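Local coordinates for putative phosphosugar isomerases (Salmonella typhimurium LT2, PDB 3FKJ), which probably binds phosphorylated sugars or related carbohydrate derivatives and isomerises them, at residues A[60-65]-A[161-166]; A[214-219]-A[227-232]; A[220-225]-A[315-320]; A[256-259]-A[263-266]; A[268-273]-A[311-316]. All coordinates share one frame; numbering follows the deposited sequence. Where two conformers were deposited one is given.

Interaction 1: A[60-65]-A[161-166]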
# COMPACT_ATOMS: atom_id res chain seq x y z
N TYR A 60 9.61 -0.65 6.26
CA TYR A 60 9.94 -2.07 6.06
C TYR A 60 10.87 -2.61 7.17
O TYR A 60 10.64 -3.71 7.71
CB TYR A 60 10.49 -2.32 4.63
CG TYR A 60 10.84 -3.77 4.35
CD1 TYR A 60 9.84 -4.72 4.19
CD2 TYR A 60 12.16 -4.20 4.28
CE1 TYR A 60 10.13 -6.05 3.97
CE2 TYR A 60 12.46 -5.58 4.07
CZ TYR A 60 11.44 -6.47 3.88
OH TYR A 60 11.72 -7.81 3.66
N PHE A 61 11.89 -1.84 7.52
CA PHE A 61 12.80 -2.23 8.60
C PHE A 61 12.08 -2.47 9.93
O PHE A 61 12.29 -3.49 10.62
CB PHE A 61 13.90 -1.15 8.77
CG PHE A 61 14.87 -1.42 9.89
CD1 PHE A 61 15.94 -2.27 9.71
CD2 PHE A 61 14.72 -0.79 11.12
CE1 PHE A 61 16.85 -2.52 10.74
CE2 PHE A 61 15.64 -1.02 12.17
CZ PHE A 61 16.71 -1.89 11.98
N LEU A 62 11.19 -1.55 10.28
CA LEU A 62 10.47 -1.66 11.54
C LEU A 62 9.48 -2.79 11.47
O LEU A 62 9.35 -3.53 12.42
CB LEU A 62 9.79 -0.34 11.92
CG LEU A 62 10.74 0.85 12.19
CD1 LEU A 62 9.88 2.17 12.31
CD2 LEU A 62 11.57 0.61 13.47
N ASP A 63 8.76 -2.92 10.37
CA ASP A 63 7.80 -4.02 10.24
C ASP A 63 8.50 -5.36 10.41
O ASP A 63 7.94 -6.28 10.97
CB ASP A 63 7.11 -4.00 8.87
CG ASP A 63 6.11 -2.89 8.75
OD1 ASP A 63 5.74 -2.24 9.76
OD2 ASP A 63 5.66 -2.67 7.62
N CYS A 64 9.73 -5.46 9.92
CA CYS A 64 10.52 -6.67 10.08
C CYS A 64 11.11 -6.86 11.47
O CYS A 64 11.13 -7.95 11.97
CB CYS A 64 11.65 -6.67 9.07
SG CYS A 64 11.12 -6.92 7.37
N GLU A 65 11.62 -5.78 12.05
CA GLU A 65 12.53 -5.85 13.19
C GLU A 65 11.94 -5.44 14.55
O GLU A 65 12.32 -6.02 15.55
CB GLU A 65 13.77 -5.01 12.92
CG GLU A 65 14.66 -5.48 11.78
CD GLU A 65 15.33 -6.83 12.04
OE1 GLU A 65 15.59 -7.26 13.20
OE2 GLU A 65 15.60 -7.48 11.05
N TRP A 161 17.63 5.70 8.77
CA TRP A 161 18.36 6.21 9.94
C TRP A 161 17.42 6.37 11.15
O TRP A 161 17.73 5.94 12.25
CB TRP A 161 19.03 7.56 9.65
CG TRP A 161 20.31 7.49 8.82
CD1 TRP A 161 20.50 8.00 7.58
CD2 TRP A 161 21.55 6.89 9.20
NE1 TRP A 161 21.78 7.76 7.15
CE2 TRP A 161 22.46 7.07 8.13
CE3 TRP A 161 21.99 6.21 10.35
CZ2 TRP A 161 23.79 6.62 8.16
CZ3 TRP A 161 23.31 5.73 10.37
CH2 TRP A 161 24.19 5.94 9.29
N LEU A 162 16.30 7.04 10.93
CA LEU A 162 15.31 7.30 12.00
C LEU A 162 14.72 6.00 12.51
O LEU A 162 14.62 5.77 13.71
CB LEU A 162 14.20 8.22 11.48
CG LEU A 162 14.64 9.66 11.27
CD1 LEU A 162 13.63 10.46 10.37
CD2 LEU A 162 14.83 10.27 12.61
N ALA A 163 14.36 5.11 11.59
CA ALA A 163 13.91 3.75 11.95
C ALA A 163 14.93 3.00 12.83
O ALA A 163 14.53 2.42 13.87
CB ALA A 163 13.61 2.92 10.71
N LEU A 164 16.20 2.96 12.37
CA LEU A 164 17.29 2.34 13.12
C LEU A 164 17.33 2.85 14.56
O LEU A 164 17.41 2.06 15.51
CB LEU A 164 18.64 2.64 12.46
CG LEU A 164 19.92 2.25 13.21
CD1 LEU A 164 20.03 0.73 13.21
CD2 LEU A 164 21.18 2.96 12.60
N GLU A 165 17.28 4.17 14.71
CA GLU A 165 17.34 4.81 16.02
C GLU A 165 16.13 4.60 16.90
O GLU A 165 16.27 4.39 18.11
CB GLU A 165 17.64 6.31 15.87
CG GLU A 165 19.05 6.58 15.37
CD GLU A 165 20.13 6.10 16.35
OE1 GLU A 165 19.91 6.09 17.59
OE2 GLU A 165 21.22 5.76 15.86
N ILE A 166 14.94 4.60 16.31
CA ILE A 166 13.73 4.28 17.06
C ILE A 166 13.82 2.87 17.65
O ILE A 166 13.54 2.67 18.80
CB ILE A 166 12.44 4.49 16.26
CG1 ILE A 166 12.26 5.99 15.95
CG2 ILE A 166 11.22 3.94 17.04
CD1 ILE A 166 11.29 6.30 14.80

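Interaction 2: A[214-219]-A[227-232]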
# COMPACT_ATOMS: atom_id res chain seq x y z
N VAL A 214 3.69 0.62 -18.72
CA VAL A 214 4.78 -0.10 -18.07
C VAL A 214 4.33 -0.55 -16.66
O VAL A 214 3.81 0.26 -15.88
CB VAL A 214 6.06 0.78 -17.99
CG1 VAL A 214 7.14 0.10 -17.12
CG2 VAL A 214 6.57 1.09 -19.39
N TYR A 215 4.57 -1.82 -16.33
CA TYR A 215 4.31 -2.31 -14.96
C TYR A 215 5.62 -2.38 -14.12
O TYR A 215 6.60 -2.98 -14.55
CB TYR A 215 3.56 -3.66 -14.98
CG TYR A 215 2.16 -3.55 -15.56
CD1 TYR A 215 1.11 -2.98 -14.82
CD2 TYR A 215 1.89 -3.95 -16.87
CE1 TYR A 215 -0.15 -2.84 -15.34
CE2 TYR A 215 0.62 -3.83 -17.42
CZ TYR A 215 -0.41 -3.27 -16.64
OH TYR A 215 -1.68 -3.13 -17.13
N MSE A 216 5.62 -1.68 -12.97
CA MSE A 216 6.68 -1.75 -11.96
C MSE A 216 6.42 -2.88 -10.98
O MSE A 216 5.25 -3.13 -10.56
CB MSE A 216 6.76 -0.45 -11.16
CG MSE A 216 7.12 0.78 -11.99
SE MSE A 216 8.68 0.61 -13.09
CE MSE A 216 9.90 -0.04 -11.59
N MSE A 217 7.48 -3.57 -10.61
CA MSE A 217 7.37 -4.71 -9.71
C MSE A 217 8.57 -4.79 -8.76
O MSE A 217 9.69 -4.39 -9.09
CB MSE A 217 7.20 -6.01 -10.54
CG MSE A 217 6.88 -7.27 -9.73
SE MSE A 217 6.60 -8.86 -10.86
CE MSE A 217 5.39 -8.12 -12.10
N GLY A 218 8.29 -5.34 -7.59
CA GLY A 218 9.23 -5.49 -6.53
C GLY A 218 8.52 -6.10 -5.35
O GLY A 218 7.30 -6.25 -5.34
N SER A 219 9.31 -6.46 -4.35
CA SER A 219 8.80 -7.03 -3.12
C SER A 219 9.65 -6.59 -1.98
O SER A 219 10.71 -6.02 -2.18
CB SER A 219 8.82 -8.57 -3.19
OG SER A 219 10.16 -9.05 -3.26
N HIS A 227 6.84 1.34 -6.54
CA HIS A 227 5.71 2.18 -6.56
C HIS A 227 6.08 3.62 -6.87
O HIS A 227 5.41 4.27 -7.67
CB HIS A 227 4.94 2.06 -5.25
CG HIS A 227 3.65 2.80 -5.28
ND1 HIS A 227 2.62 2.44 -6.12
CD2 HIS A 227 3.25 3.94 -4.66
CE1 HIS A 227 1.62 3.29 -5.96
NE2 HIS A 227 1.97 4.21 -5.08
N GLN A 228 7.15 4.12 -6.23
CA GLN A 228 7.63 5.43 -6.51
C GLN A 228 7.95 5.62 -8.00
O GLN A 228 7.56 6.60 -8.60
CB GLN A 228 8.85 5.72 -5.66
CG GLN A 228 9.44 7.13 -5.78
CD GLN A 228 10.53 7.34 -4.79
OE1 GLN A 228 10.44 6.93 -3.59
NE2 GLN A 228 11.62 7.89 -5.27
N GLU A 229 8.70 4.69 -8.59
CA GLU A 229 9.00 4.78 -9.99
C GLU A 229 7.74 4.90 -10.80
O GLU A 229 7.65 5.67 -11.76
CB GLU A 229 9.81 3.58 -10.45
CG GLU A 229 10.18 3.57 -11.92
CD GLU A 229 11.35 4.53 -12.29
OE1 GLU A 229 11.97 5.22 -11.46
OE2 GLU A 229 11.63 4.58 -13.50
N SER A 230 6.75 4.09 -10.44
CA SER A 230 5.47 4.09 -11.13
C SER A 230 4.74 5.43 -11.10
O SER A 230 4.38 5.96 -12.15
CB SER A 230 4.59 3.00 -10.53
OG SER A 230 3.40 2.87 -11.27
N ILE A 231 4.55 5.96 -9.89
CA ILE A 231 3.73 7.16 -9.69
C ILE A 231 4.52 8.47 -9.88
O ILE A 231 4.00 9.41 -10.46
CB ILE A 231 2.92 7.12 -8.32
CG1 ILE A 231 3.82 7.00 -7.09
CG2 ILE A 231 1.84 5.97 -8.35
CD1 ILE A 231 3.36 7.91 -5.91
N CYS A 232 5.80 8.49 -9.48
CA CYS A 232 6.59 9.71 -9.51
C CYS A 232 7.43 9.91 -10.75
O CYS A 232 7.90 11.01 -10.95
CB CYS A 232 7.52 9.79 -8.30
SG CYS A 232 6.61 9.89 -6.77

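Interaction 3: A[220-225]-A[315-320]. With SCN (thiocyanate ion), chain C.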
# COMPACT_ATOMS: atom_id res chain seq x y z
N GLY A 220 9.21 -6.91 -0.77
CA GLY A 220 10.02 -6.60 0.43
C GLY A 220 10.57 -5.20 0.47
O GLY A 220 9.80 -4.24 0.38
N PRO A 221 11.90 -5.05 0.60
CA PRO A 221 12.46 -3.72 0.82
C PRO A 221 12.39 -2.83 -0.43
O PRO A 221 12.55 -1.62 -0.33
CB PRO A 221 13.94 -4.02 1.15
CG PRO A 221 14.22 -5.22 0.35
CD PRO A 221 12.98 -6.05 0.48
N SER A 222 12.24 -3.44 -1.61
CA SER A 222 12.22 -2.72 -2.88
C SER A 222 10.82 -2.28 -3.37
O SER A 222 10.73 -1.63 -4.42
CB SER A 222 12.85 -3.59 -3.98
OG SER A 222 14.16 -3.99 -3.69
N PHE A 223 9.75 -2.66 -2.67
CA PHE A 223 8.43 -2.39 -3.15
C PHE A 223 8.12 -0.88 -3.20
O PHE A 223 7.51 -0.40 -4.16
CB PHE A 223 7.37 -3.17 -2.41
CG PHE A 223 6.00 -2.88 -2.91
CD1 PHE A 223 5.64 -3.28 -4.18
CD2 PHE A 223 5.12 -2.13 -2.19
CE1 PHE A 223 4.41 -2.97 -4.70
CE2 PHE A 223 3.87 -1.84 -2.70
CZ PHE A 223 3.52 -2.27 -3.96
N GLY A 224 8.60 -0.13 -2.23
CA GLY A 224 8.41 1.33 -2.24
C GLY A 224 9.01 1.96 -3.48
O GLY A 224 8.41 2.82 -4.12
N ALA A 225 10.22 1.56 -3.77
CA ALA A 225 10.93 2.00 -4.97
C ALA A 225 10.18 1.73 -6.28
O ALA A 225 10.21 2.52 -7.23
CB ALA A 225 12.29 1.35 -5.02
N LEU A 315 16.61 1.85 -1.20
CA LEU A 315 17.49 3.00 -1.34
C LEU A 315 18.43 2.88 -2.54
O LEU A 315 18.60 3.81 -3.31
CB LEU A 315 18.33 3.16 -0.08
CG LEU A 315 17.63 3.52 1.22
CD1 LEU A 315 18.68 3.65 2.30
CD2 LEU A 315 16.85 4.81 1.08
N LEU A 316 19.01 1.71 -2.73
CA LEU A 316 19.85 1.51 -3.91
C LEU A 316 19.07 1.63 -5.22
O LEU A 316 19.57 2.27 -6.17
CB LEU A 316 20.57 0.16 -3.81
CG LEU A 316 21.52 -0.20 -4.96
CD1 LEU A 316 22.69 0.76 -5.07
CD2 LEU A 316 22.00 -1.62 -4.74
N HIS A 317 17.89 1.00 -5.31
CA HIS A 317 17.09 1.09 -6.53
C HIS A 317 16.74 2.54 -6.83
O HIS A 317 16.87 2.95 -7.95
CB HIS A 317 15.79 0.26 -6.44
CG HIS A 317 15.98 -1.22 -6.56
ND1 HIS A 317 16.50 -1.82 -7.69
CD2 HIS A 317 15.72 -2.23 -5.69
CE1 HIS A 317 16.54 -3.13 -7.51
NE2 HIS A 317 16.08 -3.40 -6.30
N ASN A 318 16.31 3.33 -5.83
CA ASN A 318 15.98 4.74 -6.06
C ASN A 318 17.15 5.43 -6.79
O ASN A 318 16.96 6.14 -7.76
CB ASN A 318 15.75 5.51 -4.73
CG ASN A 318 14.42 5.20 -4.02
OD1 ASN A 318 13.49 4.60 -4.55
ND2 ASN A 318 14.34 5.70 -2.79
N CYS A 319 18.37 5.18 -6.33
CA CYS A 319 19.55 5.78 -6.93
C CYS A 319 19.90 5.25 -8.33
O CYS A 319 20.22 6.03 -9.23
CB CYS A 319 20.76 5.61 -6.00
SG CYS A 319 20.55 6.40 -4.38
N VAL A 320 19.84 3.94 -8.50
CA VAL A 320 20.21 3.32 -9.77
C VAL A 320 19.23 3.74 -10.86
O VAL A 320 19.62 3.98 -12.01
CB VAL A 320 20.29 1.76 -9.64
CG1 VAL A 320 20.16 1.07 -10.99
CG2 VAL A 320 21.60 1.35 -8.91
S SCN C . 19.21 6.87 -0.82
C SCN C . 17.77 7.36 -1.72
N SCN C . 16.79 7.67 -2.29
O HOH W 1 12.21 4.34 -6.89

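Interaction 4: A[256-259]-A[263-266]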
# COMPACT_ATOMS: atom_id res chain seq x y z
N GLU A 256 -2.51 -12.04 -15.39
CA GLU A 256 -3.40 -12.33 -16.51
C GLU A 256 -3.25 -11.31 -17.64
O GLU A 256 -3.64 -11.60 -18.78
CB GLU A 256 -4.87 -12.39 -16.04
CG GLU A 256 -5.25 -13.69 -15.39
CD GLU A 256 -5.35 -14.82 -16.39
OE1 GLU A 256 -5.88 -14.57 -17.50
OE2 GLU A 256 -4.94 -15.94 -16.06
N ILE A 257 -2.69 -10.14 -17.33
CA ILE A 257 -2.44 -9.12 -18.35
C ILE A 257 -1.26 -9.47 -19.29
O ILE A 257 -1.15 -8.96 -20.41
CB ILE A 257 -2.16 -7.73 -17.69
CG1 ILE A 257 -2.51 -6.56 -18.65
CG2 ILE A 257 -0.69 -7.66 -17.17
CD1 ILE A 257 -4.01 -6.54 -19.19
N THR A 258 -0.37 -10.33 -18.82
CA THR A 258 0.87 -10.66 -19.50
C THR A 258 0.66 -11.35 -20.82
O THR A 258 -0.02 -12.38 -20.91
CB THR A 258 1.73 -11.61 -18.64
OG1 THR A 258 1.79 -11.12 -17.28
CG2 THR A 258 3.14 -11.77 -19.23
N GLU A 259 1.28 -10.80 -21.85
CA GLU A 259 1.34 -11.45 -23.16
C GLU A 259 2.68 -11.05 -23.75
O GLU A 259 3.39 -10.24 -23.14
CB GLU A 259 0.15 -11.04 -24.02
CG GLU A 259 0.05 -9.54 -24.34
CD GLU A 259 -1.20 -9.22 -25.15
OE1 GLU A 259 -2.29 -9.23 -24.54
OE2 GLU A 259 -1.09 -8.98 -26.38
N PRO A 263 5.31 -4.81 -20.96
CA PRO A 263 6.51 -4.30 -20.28
C PRO A 263 6.45 -4.33 -18.75
O PRO A 263 5.52 -3.82 -18.16
CB PRO A 263 6.63 -2.86 -20.81
CG PRO A 263 5.67 -2.79 -21.98
CD PRO A 263 4.53 -3.70 -21.53
N PHE A 264 7.44 -4.97 -18.15
CA PHE A 264 7.64 -5.02 -16.71
C PHE A 264 9.07 -4.58 -16.38
O PHE A 264 10.03 -5.06 -16.97
CB PHE A 264 7.49 -6.45 -16.18
CG PHE A 264 6.14 -7.05 -16.41
CD1 PHE A 264 5.13 -6.91 -15.47
CD2 PHE A 264 5.87 -7.79 -17.56
CE1 PHE A 264 3.87 -7.47 -15.66
CE2 PHE A 264 4.63 -8.36 -17.76
CZ PHE A 264 3.61 -8.17 -16.79
N ILE A 265 9.20 -3.68 -15.42
CA ILE A 265 10.47 -3.39 -14.79
C ILE A 265 10.38 -3.97 -13.36
O ILE A 265 9.56 -3.51 -12.54
CB ILE A 265 10.78 -1.85 -14.75
CG1 ILE A 265 10.64 -1.27 -16.18
CG2 ILE A 265 12.20 -1.62 -14.12
CD1 ILE A 265 10.41 0.23 -16.27
N LEU A 266 11.21 -4.99 -13.11
CA LEU A 266 11.31 -5.66 -11.82
C LEU A 266 12.53 -5.14 -11.10
O LEU A 266 13.64 -5.20 -11.61
CB LEU A 266 11.39 -7.19 -11.95
CG LEU A 266 11.60 -8.05 -10.68
CD1 LEU A 266 10.41 -7.95 -9.77
CD2 LEU A 266 11.83 -9.50 -11.05

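Interaction 5: A[268-273]-A[311-316]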
# COMPACT_ATOMS: atom_id res chain seq x y z
N GLN A 268 14.45 -6.21 -8.35
CA GLN A 268 14.72 -7.42 -7.58
C GLN A 268 15.59 -7.11 -6.35
O GLN A 268 16.53 -6.30 -6.41
CB GLN A 268 15.40 -8.49 -8.47
CG GLN A 268 15.63 -9.82 -7.77
CD GLN A 268 16.07 -10.93 -8.71
OE1 GLN A 268 16.63 -10.68 -9.77
NE2 GLN A 268 15.81 -12.19 -8.31
N SER A 269 15.25 -7.79 -5.25
CA SER A 269 15.90 -7.59 -3.97
C SER A 269 16.84 -8.73 -3.63
O SER A 269 16.71 -9.87 -4.16
CB SER A 269 14.85 -7.53 -2.84
OG SER A 269 13.93 -6.48 -3.00
N SER A 270 17.80 -8.43 -2.75
CA SER A 270 18.53 -9.45 -2.05
C SER A 270 17.69 -9.93 -0.88
O SER A 270 16.64 -9.35 -0.54
CB SER A 270 19.86 -8.89 -1.52
OG SER A 270 19.62 -8.03 -0.41
N GLY A 271 18.17 -10.95 -0.21
CA GLY A 271 17.60 -11.36 1.02
C GLY A 271 16.28 -12.08 0.87
O GLY A 271 16.02 -12.74 -0.13
N ARG A 272 15.44 -11.93 1.89
CA ARG A 272 14.35 -12.90 2.13
C ARG A 272 13.23 -12.99 1.09
O ARG A 272 12.70 -14.11 0.86
CB ARG A 272 13.75 -12.67 3.51
CG ARG A 272 14.72 -13.08 4.63
CD ARG A 272 14.29 -12.51 5.96
NE ARG A 272 14.34 -11.05 6.00
CZ ARG A 272 13.86 -10.30 7.00
NH1 ARG A 272 13.30 -10.86 8.05
NH2 ARG A 272 13.93 -8.98 6.97
N THR A 273 12.90 -11.88 0.43
CA THR A 273 11.80 -11.85 -0.55
C THR A 273 12.26 -12.15 -1.98
O THR A 273 11.44 -12.30 -2.89
CB THR A 273 10.97 -10.53 -0.45
OG1 THR A 273 11.74 -9.43 -0.98
CG2 THR A 273 10.62 -10.25 1.02
N TYR A 311 18.00 -4.50 3.80
CA TYR A 311 17.30 -3.26 4.17
C TYR A 311 17.67 -2.03 3.32
O TYR A 311 16.97 -1.02 3.39
CB TYR A 311 17.45 -2.97 5.67
CG TYR A 311 16.78 -4.02 6.55
CD1 TYR A 311 15.45 -4.34 6.37
CD2 TYR A 311 17.47 -4.70 7.53
CE1 TYR A 311 14.85 -5.29 7.10
CE2 TYR A 311 16.85 -5.66 8.30
CZ TYR A 311 15.53 -5.96 8.08
OH TYR A 311 14.84 -6.91 8.82
N PHE A 312 18.73 -2.12 2.50
CA PHE A 312 19.18 -0.99 1.65
C PHE A 312 18.77 -1.13 0.20
O PHE A 312 19.11 -0.26 -0.62
CB PHE A 312 20.73 -0.87 1.64
CG PHE A 312 21.30 -0.54 2.97
CD1 PHE A 312 21.46 -1.52 3.93
CD2 PHE A 312 21.66 0.78 3.27
CE1 PHE A 312 22.00 -1.22 5.18
CE2 PHE A 312 22.17 1.08 4.52
CZ PHE A 312 22.33 0.07 5.48
N CYS A 313 18.09 -2.24 -0.13
CA CYS A 313 17.68 -2.51 -1.52
C CYS A 313 16.83 -1.39 -2.11
O CYS A 313 17.05 -1.00 -3.24
CB CYS A 313 16.96 -3.84 -1.66
SG CYS A 313 18.09 -5.25 -1.56
N GLY A 314 15.87 -0.86 -1.35
CA GLY A 314 15.00 0.19 -1.87
C GLY A 314 15.79 1.45 -2.16
O GLY A 314 15.64 2.06 -3.20
N LEU A 315 16.61 1.85 -1.20
CA LEU A 315 17.49 3.00 -1.34
C LEU A 315 18.43 2.88 -2.54
O LEU A 315 18.60 3.81 -3.31
CB LEU A 315 18.33 3.16 -0.08
CG LEU A 315 17.63 3.52 1.22
CD1 LEU A 315 18.68 3.65 2.30
CD2 LEU A 315 16.85 4.81 1.08
N LEU A 316 19.01 1.71 -2.73
CA LEU A 316 19.85 1.51 -3.91
C LEU A 316 19.07 1.63 -5.22
O LEU A 316 19.57 2.27 -6.17
CB LEU A 316 20.57 0.16 -3.81
CG LEU A 316 21.52 -0.20 -4.96
CD1 LEU A 316 22.69 0.76 -5.07
CD2 LEU A 316 22.00 -1.62 -4.74

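Interaction 1: A[60-65]-A[161-166]
The Phe61 ring meets Ala163 and Leu164 obliquely, with its CD2 3.9 Å from Ala163 CB. Its CE2 lies equally near Leu164 CA, at 3.9 Å. Over one face, offset toward the rim, sits the CG of Glu65, 3.8 Å above the plane and one helical turn further along the same segment. Outside the two segments, the rings of Tyr311 and Tyr173 meet Phe61 edge-to-face. The contact is a helix-helix packing in the SIS alpha/beta fold, joining helix 56-65 to helix 155-170. The short segments run side by side in nearly the same direction, their axes 9.5 Å apart and inclined by 27°.

Phe61 places CG anti to its own backbone nitrogen (chi1 178°), whereas Leu62 turns its CG anti to the carbonyl carbon (chi1 -64°). With these torsions the ring and the isobutyl group both rest on the methyl of Ala163 from the side of helix 56-65. Leu62 CG is 3.8 Å from that methyl, and the small alanine lets the CA atoms of Leu62 and Ala163 come within 6.4 Å. Leu164 directs its CB away from the first helix, yet its CD1 still grazes the far end of the ring, 4.4 Å from Phe61 CZ.

All four touching residues are buried, and their side chains meet through carbon. Leu160 and Leu167 extend the contact along helix 155-170. Beyond it, Glu65 forms a salt bridge to Lys85 of the second subunit. Leu62 CD2 rests 3.5 Å from the carbonyl oxygen of Ala163.

Interaction 2: A[214-219]-A[227-232]
In the unit formed by strand 213-218, helix 223-238 and strand 241-246, Met216 joins strand to helix by packing against Glu229 and Ser230. Met216 is a selenomethionine, and its SE atom lies 3.5 Å from Glu229 CG. The terminal CE touches the same methylene at 3.6 Å, so two atoms of the tip bear on one carbon. Nearer the strand, Met216 CG rests 3.7 Å from Ser230 CB. Torsions at chi2 (-51°) and chi3 (-52°) bend the Met216 chain and lay its end over the Glu229 methylenes, the two side chains crossing at a slant. Ile265 of the neighbouring strand 263-268 also packs on Met216.

This is the first half of a beta-alpha-beta crossover: the strand lies in a parallel sheet, and the helix packs on one side of it before the chain returns as strand 241-246, next to the first strand. The closest backbone approach is between Met216 CA and Ser230 CA, at 6.0 Å.

Both polar helix residues offer carbon to the strand, and Ser230 OG and Glu229 OE1 have partners elsewhere. Ser230 OG, anti to its backbone nitrogen (chi1 -173°), hydrogen-bonds to Ser242 OG on the returning strand. Glu229 is bent at chi2, and its OE1 accepts a hydrogen bond from Asn325 ND2 of helix 313-331.

Interaction 3: A[220-225]-A[315-320]
Torsions near -60° at Ser222 (chi1 -57°) and His317 (chi1 -75°) turn OG and the imidazole away from their own carbonyl carbons and bring them together. Ser222 OG reaches the ring edge, near its plane, and stands 3.1 Å from His317 CD2. Ser222 OG is hydrogen-bonded to Ser269 OG, and His317 NE2 to the carbonyl oxygen of Gln268, which fixes how the ring is turned.

One turn on, Ala225 CB fits between His317 and Asn318, 3.9 Å from His317 CB and 3.5 Å from Asn318 OD1. A water bridges the two segments, donating to Ala225 O and to Asn318 OD1, each at 2.7 Å. The other end of the Asn318 amide serves a different partner, ND2 donating to the nitrogen of a thiocyanate ion (3.2 Å, 157°). Leu315 CD2 and Cys319 SG line the sulfur end of that ion, which probably came from the crystallisation liquor.

The glycine- and serine-containing turn between strand 213-218 and helix 223-238 thus leans on helix 313-331, a strand-loop-helix arrangement as in SIS domains.

Interaction 4: A[256-259]-A[263-266]
Thr258 OG1 is hydrogen-bonded to both Tyr250 OH and the carbonyl oxygen of Phe255, and it also presses on the Phe264 ring, 3.5 Å from CZ. Two polar partners thus hold the hydroxyl while the ring carbon CZ packs against it. The approach to the ring is oblique, and the two side chains cross at about a right angle.

Both branches of the threonine take part. OG1 is anti to the carbonyl carbon (chi1 -47°), which leaves the methyl anti to the backbone nitrogen; CG2 then comes within 4.0 Å of Phe264 CE2. Ile257 adds a looser contact, its CG2 4.3 Å from Phe264 CZ, although the rest of its side chain leads elsewhere. Phe264 extends its ring from the strand toward the loop, so the outer atoms CE2 and CZ do the touching.

Here the connection after strand 241-246 closes onto strand 263-268, the next to enter the parallel sheet. The backbones stay well apart, the nearest CA atoms, of Thr258 and Pro263, being 8.5 Å from each other, and the aromatic ring spans the interval. Met217 of strand 213-218 and Ile284 of helix 274-286 pack on Phe264 as well. The loop also faces the dimer partner: Thr258 O is hydrogen-bonded to Tyr341 OH of the second subunit, and Glu256 to Trp239 of the same subunit.

Chemically, the ring supplies bulk and the threonine its own anchoring: the bonds to Tyr250 and Phe255 orient the hydroxyl within the loop, while the contact with Phe264 is van der Waals packing with no directional bond identified.

Interaction 5: A[268-273]-A[311-316]
The backbone leaving strand 263-268 passes the first turn of helix 313-331 with Ser269 CA 5.9 Å from Cys313 CA. At that point the Ser270 amide donates to Cys313 SG, over 3.4 Å and nearly straight at 163°. The sulfur is turned to this spot by a first torsion that sets it anti to its own carbonyl carbon. Ser270 OG lies as near to SG, at 3.4 Å, because it is rotated in between the backbone nitrogen and the carbonyl carbon of its residue. Ser269 touches the same sulfur with carbon, CB to SG 4.2 Å, and its hydroxyl is hydrogen-bonded to Ser222 OG. Thus Cys313 SG sits against two successive serines as an acceptor and a packing surface.

Beyond Gly271, where the chain turns at a positive phi, Arg272 reaches back toward Tyr311. Its bend at chi3 brings NH2 within 2.9 Å of Tyr311 OH, but the hydrogen bond is weak, its angle only 121°. The guanidinium and phenol planes stand almost perpendicular, 88° apart. Arg272 NH2 also forms a salt bridge with Glu310 OE2, which helps hold the guanidinium, and Tyr311 OH lies by Glu65 OE2 of helix 56-65, probably hydrogen-bonded. His81 of the second subunit packs on Arg272.

The serine-rich turn between strand 263-268 and helix 274-286 occupies the place, at the carboxyl end of a parallel strand, where SIS domains commonly carry a phosphosugar-binding loop, consistent with such a role here.

Overall arrangement
Along the chain, interactions 1, 2, 4 and 5 follow one another, while interaction 3 crosses interaction 2 and ends on the same helix as interaction 5. Interactions 2 and 4 share the four-stranded parallel sheet, on the neighbouring strands 213-218 and 263-268, their centres 12 Å apart. Interactions 3 and 5, with centres only 7 Å apart, set the loops that follow those two strands against helix 313-331. Interaction 1 lies beside the five-stranded sheet, its centre 32 Å from that of interaction 4, but meets interactions 3 and 5 through Tyr60 and Glu65. The loops and helix 313-331 thus connect the two sheet regions, and all five interactions have a residue within reach of the second subunit.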